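Local atomic coordinates of periplasmic binding protein (PDB entry 4RY8), a protein that binds 5-methylthioribose between its two domains and probably delivers it to a sugar transporter as the periplasmic solute-binding component. Residues 66-71 / 89-94; 83-88 / 102-107. One frame throughout, in Å; residues are numbered along the deposited sequence.

Both contacts use helix 82-94, which packs against the parallel sheet of one lobe of this periplasmic binding protein. Contact 1 sets the C-terminal part of that helix against the end of helix 57-69; contact 2 sets its N-terminal part against segment 102-107, which starts at the ligand pocket at the end of strand 98-102 and runs away from it. Their centres lie about 13 Å apart, and they meet directly: Ile68 CD1 packs at 3.5 Å from Lys88 O, and Ile89 CD1 lies 3.9 Å from Leu104 CD2. Bound 5-methylthioribose is reached by contact 2 alone, where Asp103 hydrogen-bonds the sugar; contact 1 is an interhelical contact remote from it.

Contact 1 of 2, residues 66-71 / 89-94; sequences NFITQR and IKEALD
Ile68 reaches across from the last turn of helix 57-69 to Ala92 near the end of helix 82-94, joining two neighbouring helices of the Rossmann-like alpha/beta lobe. Its CD1 rests 3.9 Å from Ala92 CB, with CG1 of the same branch almost as close, so the methyl of Ala92 lies along the outer part of the isoleucine chain. On the other branch CG2, anti to the backbone N of Ile68 (chi1 of -71° sets CG1 beside that nitrogen), only brushes past Glu91 OE2, 4.1 Å away. With only a methyl at Ala92, the two helices approach to 6.1 Å between Ile68 CA and Ala92 CA, and no hydrogen bond crosses the contact. Glu91 stretches out with CG anti to its own backbone N (chi1 -179°), and its OE1 forms a salt bridge with Lys88 one turn earlier, so the carboxylate that flanks Ile68 is held from within its own helix. The neighbouring Phe67 turns to the sheet instead, packing on Ala19 and Val21 of strand 17-22 and on Leu49 and Ala51 of strand 47-52. Just beyond, Arg71 takes positive phi and closes a Schellman motif, its N bonded to Ile68 O at 2.7 Å.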
loop_
_atom_site.group_PDB
_atom_site.type_symbol
_atom_site.label_atom_id
_atom_site.label_comp_id
_atom_site.label_asym_id
_atom_site.label_seq_id
_atom_site.Cartn_x
_atom_site.Cartn_y
_atom_site.Cartn_z
ATOM N N ASN C 66 8.913 -24.563 27.863
ATOM C CA ASN C 66 9.763 -24.279 29.042
ATOM C C ASN C 66 9.261 -23.005 29.692
ATOM O O ASN C 66 9.147 -22.944 30.910
ATOM C CB ASN C 66 11.254 -24.099 28.681
ATOM C CG ASN C 66 11.887 -25.371 28.129
ATOM O OD1 ASN C 66 12.949 -25.337 27.495
ATOM N ND2 ASN C 66 11.224 -26.500 28.353
ATOM N N PHE C 67 8.943 -21.992 28.884
ATOM C CA PHE C 67 8.495 -20.722 29.463
ATOM C C PHE C 67 7.112 -20.827 30.115
ATOM O O PHE C 67 6.838 -20.137 31.119
ATOM C CB PHE C 67 8.595 -19.584 28.444
ATOM C CG PHE C 67 10.014 -19.196 28.139
ATOM C CD1 PHE C 67 10.885 -18.852 29.168
ATOM C CD2 PHE C 67 10.496 -19.205 26.840
ATOM C CE1 PHE C 67 12.194 -18.505 28.906
ATOM C CE2 PHE C 67 11.806 -18.860 26.570
ATOM C CZ PHE C 67 12.655 -18.521 27.605
ATOM N N ILE C 68 6.255 -21.704 29.575
ATOM C CA ILE C 68 4.943 -21.976 30.194
ATOM C C ILE C 68 5.136 -22.565 31.592
ATOM O O ILE C 68 4.607 -22.039 32.589
ATOM C CB ILE C 68 4.050 -22.890 29.321
ATOM C CG1 ILE C 68 3.568 -22.111 28.101
ATOM C CG2 ILE C 68 2.836 -23.348 30.109
ATOM C CD1 ILE C 68 2.909 -22.927 27.003
ATOM N N THR C 69 5.935 -23.623 31.658
ATOM C CA THR C 69 6.297 -24.263 32.929
ATOM C C THR C 69 6.850 -23.266 33.939
ATOM O O THR C 69 6.434 -23.262 35.091
ATOM C CB THR C 69 7.333 -25.358 32.690
ATOM O OG1 THR C 69 6.770 -26.310 31.784
ATOM C CG2 THR C 69 7.714 -26.052 34.006
ATOM N N GLN C 70 7.774 -22.414 33.500
ATOM C CA GLN C 70 8.304 -21.347 34.366
ATOM C C GLN C 70 7.243 -20.286 34.757
ATOM O O GLN C 70 7.522 -19.409 35.596
ATOM C CB GLN C 70 9.497 -20.669 33.682
ATOM C CG GLN C 70 10.689 -21.600 33.412
ATOM C CD GLN C 70 11.753 -20.932 32.558
ATOM O OE1 GLN C 70 11.943 -19.713 32.644
ATOM N NE2 GLN C 70 12.441 -21.713 31.714
ATOM N N ARG C 71 6.052 -20.353 34.142
ATOM C CA ARG C 71 4.983 -19.383 34.370
ATOM C C ARG C 71 5.536 -17.949 34.292
ATOM O O ARG C 71 5.396 -17.166 35.226
ATOM C CB ARG C 71 4.302 -19.559 35.739
ATOM C CG ARG C 71 4.069 -20.986 36.224
ATOM C CD ARG C 71 4.163 -21.018 37.751
ATOM N NE ARG C 71 3.748 -22.283 38.342
ATOM C CZ ARG C 71 3.779 -22.547 39.650
ATOM N NH1 ARG C 71 4.203 -21.625 40.512
ATOM N NH2 ARG C 71 3.378 -23.735 40.102
ATOM N N ILE C 89 0.396 -21.795 22.140
ATOM C CA ILE C 89 -0.147 -20.443 22.339
ATOM C C ILE C 89 -1.460 -20.508 23.121
ATOM O O ILE C 89 -1.639 -19.770 24.089
ATOM C CB ILE C 89 -0.321 -19.675 21.002
ATOM C CG1 ILE C 89 1.027 -19.254 20.444
ATOM C CG2 ILE C 89 -1.118 -18.392 21.173
ATOM C CD1 ILE C 89 0.980 -18.801 18.999
ATOM N N LYS C 90 -2.370 -21.412 22.742
ATOM C CA LYS C 90 -3.658 -21.521 23.434
ATOM C C LYS C 90 -3.473 -21.974 24.864
ATOM O O LYS C 90 -4.113 -21.426 25.773
ATOM C CB LYS C 90 -4.608 -22.476 22.728
ATOM C CG LYS C 90 -5.016 -22.013 21.345
ATOM C CD LYS C 90 -6.100 -20.939 21.350
ATOM C CE LYS C 90 -6.802 -20.925 19.992
ATOM N NZ LYS C 90 -7.737 -19.781 19.801
ATOM N N GLU C 91 -2.614 -22.981 25.073
ATOM C CA GLU C 91 -2.294 -23.425 26.422
ATOM C C GLU C 91 -1.796 -22.273 27.290
ATOM O O GLU C 91 -2.297 -22.058 28.406
ATOM C CB GLU C 91 -1.232 -24.503 26.391
ATOM C CG GLU C 91 -0.883 -25.014 27.769
ATOM C CD GLU C 91 0.033 -26.217 27.733
ATOM O OE1 GLU C 91 0.217 -26.811 26.644
ATOM O OE2 GLU C 91 0.574 -26.559 28.804
ATOM N N ALA C 92 -0.804 -21.555 26.776
ATOM C CA ALA C 92 -0.256 -20.410 27.467
ATOM C C ALA C 92 -1.351 -19.430 27.890
ATOM O O ALA C 92 -1.430 -19.071 29.051
ATOM C CB ALA C 92 0.788 -19.727 26.613
ATOM N N LEU C 93 -2.196 -19.029 26.942
ATOM C CA LEU C 93 -3.337 -18.149 27.215
ATOM C C LEU C 93 -4.247 -18.643 28.325
ATOM O O LEU C 93 -4.629 -17.869 29.209
ATOM C CB LEU C 93 -4.149 -17.921 25.935
ATOM C CG LEU C 93 -3.449 -17.193 24.805
ATOM C CD1 LEU C 93 -4.271 -17.322 23.534
ATOM C CD2 LEU C 93 -3.186 -15.742 25.186
ATOM N N ASP C 94 -4.566 -19.937 28.314
ATOM C CA ASP C 94 -5.372 -20.527 29.355
ATOM C C ASP C 94 -4.728 -20.492 30.751
ATOM O O ASP C 94 -5.429 -20.454 31.755
ATOM C CB ASP C 94 -5.677 -22.002 29.043
ATOM C CG ASP C 94 -6.610 -22.170 27.883
ATOM O OD1 ASP C 94 -7.251 -21.186 27.443
ATOM O OD2 ASP C 94 -6.713 -23.310 27.406
#

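Contact 2 of 2, residues 83-88 / 102-107; sequences DPLMPK and FDLVVD. With SR1 (5-S-methyl-5-thio-alpha-D-ribofuranose), chain G.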
loop_
_atom_site.group_PDB
_atom_site.type_symbol
_atom_site.label_atom_id
_atom_site.label_comp_id
_atom_site.label_asym_id
_atom_site.label_seq_id
_atom_site.Cartn_x
_atom_site.Cartn_y
_atom_site.Cartn_z
ATOM N N ASP C 83 0.727 -23.508 12.472
ATOM C CA ASP C 83 0.226 -24.842 12.753
ATOM C C ASP C 83 1.005 -25.467 13.900
ATOM O O ASP C 83 0.416 -25.906 14.889
ATOM C CB ASP C 83 0.201 -25.757 11.556
ATOM C CG ASP C 83 0.118 -27.203 11.976
ATOM O OD1 ASP C 83 -0.995 -27.706 12.242
ATOM O OD2 ASP C 83 1.186 -27.832 12.093
ATOM N N PRO C 84 2.348 -25.486 13.807
ATOM C CA PRO C 84 3.065 -26.132 14.939
ATOM C C PRO C 84 2.823 -25.421 16.300
ATOM O O PRO C 84 2.693 -26.051 17.322
ATOM C CB PRO C 84 4.534 -26.025 14.522
ATOM C CG PRO C 84 4.492 -25.887 13.036
ATOM C CD PRO C 84 3.232 -25.149 12.683
ATOM N N LEU C 85 2.725 -24.110 16.283
ATOM C CA LEU C 85 2.713 -23.319 17.522
ATOM C C LEU C 85 1.341 -23.060 18.195
ATOM O O LEU C 85 1.291 -22.737 19.393
ATOM C CB LEU C 85 3.393 -21.984 17.246
ATOM C CG LEU C 85 4.838 -22.012 16.734
ATOM C CD1 LEU C 85 5.427 -20.609 16.686
ATOM C CD2 LEU C 85 5.714 -22.907 17.584
ATOM N N MET C 86 0.248 -23.219 17.451
ATOM C CA MET C 86 -1.087 -22.785 17.900
ATOM C C MET C 86 -1.488 -23.362 19.256
ATOM O O MET C 86 -2.013 -22.617 20.073
ATOM C CB MET C 86 -2.179 -23.122 16.850
ATOM C CG MET C 86 -3.228 -22.045 16.563
ATOM S SD MET C 86 -2.677 -20.320 16.566
ATOM C CE MET C 86 -3.210 -19.918 18.220
ATOM N N PRO C 87 -1.252 -24.672 19.494
ATOM C CA PRO C 87 -1.667 -25.282 20.774
ATOM C C PRO C 87 -0.849 -24.817 21.989
ATOM O O PRO C 87 -1.378 -24.702 23.093
ATOM C CB PRO C 87 -1.479 -26.799 20.532
ATOM C CG PRO C 87 -1.413 -26.965 19.049
ATOM C CD PRO C 87 -0.791 -25.697 18.533
ATOM N N LYS C 88 0.438 -24.586 21.789
ATOM C CA LYS C 88 1.280 -23.984 22.812
ATOM C C LYS C 88 0.792 -22.563 23.155
ATOM O O LYS C 88 0.734 -22.215 24.323
ATOM C CB LYS C 88 2.744 -23.951 22.361
ATOM C CG LYS C 88 3.371 -25.333 22.221
ATOM C CD LYS C 88 3.651 -25.944 23.586
ATOM C CE LYS C 88 3.005 -27.310 23.755
ATOM N NZ LYS C 88 2.606 -27.497 25.182
ATOM N N PHE C 102 5.207 -11.148 16.902
ATOM C CA PHE C 102 5.845 -10.380 15.860
ATOM C C PHE C 102 5.931 -11.341 14.725
ATOM O O PHE C 102 6.533 -12.403 14.875
ATOM C CB PHE C 102 7.243 -9.897 16.249
ATOM C CG PHE C 102 7.970 -9.209 15.111
ATOM C CD1 PHE C 102 7.360 -8.177 14.404
ATOM C CD2 PHE C 102 9.231 -9.602 14.732
ATOM C CE1 PHE C 102 7.997 -7.576 13.344
ATOM C CE2 PHE C 102 9.890 -8.994 13.661
ATOM C CZ PHE C 102 9.258 -7.988 12.967
ATOM N N ASP C 103 5.332 -10.998 13.600
ATOM C CA ASP C 103 5.482 -11.805 12.395
ATOM C C ASP C 103 4.905 -13.193 12.527
ATOM O O ASP C 103 5.447 -14.157 11.969
ATOM C CB ASP C 103 6.940 -11.886 11.926
ATOM C CG ASP C 103 7.387 -10.656 11.123
ATOM O OD1 ASP C 103 6.554 -9.815 10.763
ATOM O OD2 ASP C 103 8.591 -10.578 10.796
ATOM N N LEU C 104 3.774 -13.303 13.233
ATOM C CA LEU C 104 3.002 -14.594 13.218
ATOM C C LEU C 104 1.542 -14.267 13.345
ATOM O O LEU C 104 1.128 -13.602 14.321
ATOM C CB LEU C 104 3.408 -15.445 14.420
ATOM C CG LEU C 104 2.636 -16.778 14.597
ATOM C CD1 LEU C 104 3.073 -17.624 13.446
ATOM C CD2 LEU C 104 2.962 -17.428 15.914
ATOM N N VAL C 105 0.743 -14.804 12.428
ATOM C CA VAL C 105 -0.673 -14.524 12.358
ATOM C C VAL C 105 -1.408 -15.476 13.293
ATOM O O VAL C 105 -1.286 -16.675 13.156
ATOM C CB VAL C 105 -1.173 -14.721 10.910
ATOM C CG1 VAL C 105 -2.699 -14.674 10.839
ATOM C CG2 VAL C 105 -0.522 -13.700 9.997
ATOM N N VAL C 106 -2.153 -14.968 14.269
ATOM C CA VAL C 106 -2.921 -15.893 15.154
ATOM C C VAL C 106 -4.401 -15.539 15.266
ATOM O O VAL C 106 -4.777 -14.395 15.564
ATOM C CB VAL C 106 -2.234 -16.060 16.545
ATOM C CG1 VAL C 106 -1.593 -14.773 16.975
ATOM C CG2 VAL C 106 -3.193 -16.551 17.622
ATOM N N ASP C 107 -5.235 -16.562 15.050
ATOM C CA ASP C 107 -6.692 -16.463 15.110
ATOM C C ASP C 107 -7.187 -16.456 16.551
ATOM O O ASP C 107 -7.883 -17.359 16.969
ATOM C CB ASP C 107 -7.330 -17.662 14.355
ATOM C CG ASP C 107 -8.870 -17.618 14.318
ATOM O OD1 ASP C 107 -9.474 -16.553 14.530
ATOM O OD2 ASP C 107 -9.483 -18.669 14.052
HETATM C CS SR1 G . 13.207 -14.943 7.473
HETATM S S SR1 G . 11.890 -13.764 7.670
HETATM C C5 SR1 G . 12.948 -12.317 7.425
HETATM C C4 SR1 G . 12.148 -11.021 7.530
HETATM O O4 SR1 G . 11.558 -11.027 8.789
HETATM C C1 SR1 G . 11.628 -9.729 9.412
HETATM O O1 SR1 G . 10.326 -9.276 9.569
HETATM C C2 SR1 G . 12.416 -8.781 8.521
HETATM O O2 SR1 G . 11.695 -7.670 7.924
HETATM C C3 SR1 G . 12.956 -9.730 7.469
HETATM O O3 SR1 G . 12.873 -9.144 6.177
#
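Met86 and Val106 meet where helix 82-94 of the Rossmann-like alpha/beta lobe packs on the loop after strand 98-102. This is the tight part, although Met86 is partly exposed: its CE presses to 3.4 Å from Val106 CG2, closer than usual van der Waals contact, with Met86 SD at 3.9 Å from the same methyl. The methionine chain bends at chi2 (37°) and chi3 to bring its end to the valine. The buried pair, Leu85 and Leu104, packs more loosely, CD1 to CD2 at 4.1 Å; both also touch Ile77 of strand 74-78, which extends this apolar patch into the sheet. At the start of the loop segment, Phe102 and Asp103 belong to the sugar pocket. The anomeric hydroxyl O1 of 5-methylthioribose donates a very short hydrogen bond of 2.5 Å to Asp103 OD2, and His79, Gln116, Arg153 and Asp231 supply further hydrogen bonds to the ligand. The same carboxylate lies over the Phe102 ring. An alanine here would remove it and is likely to leave O1 without this acceptor and the ring without its cover. Asp103 CG sits over the ring centre, 3.7 Å above the plane.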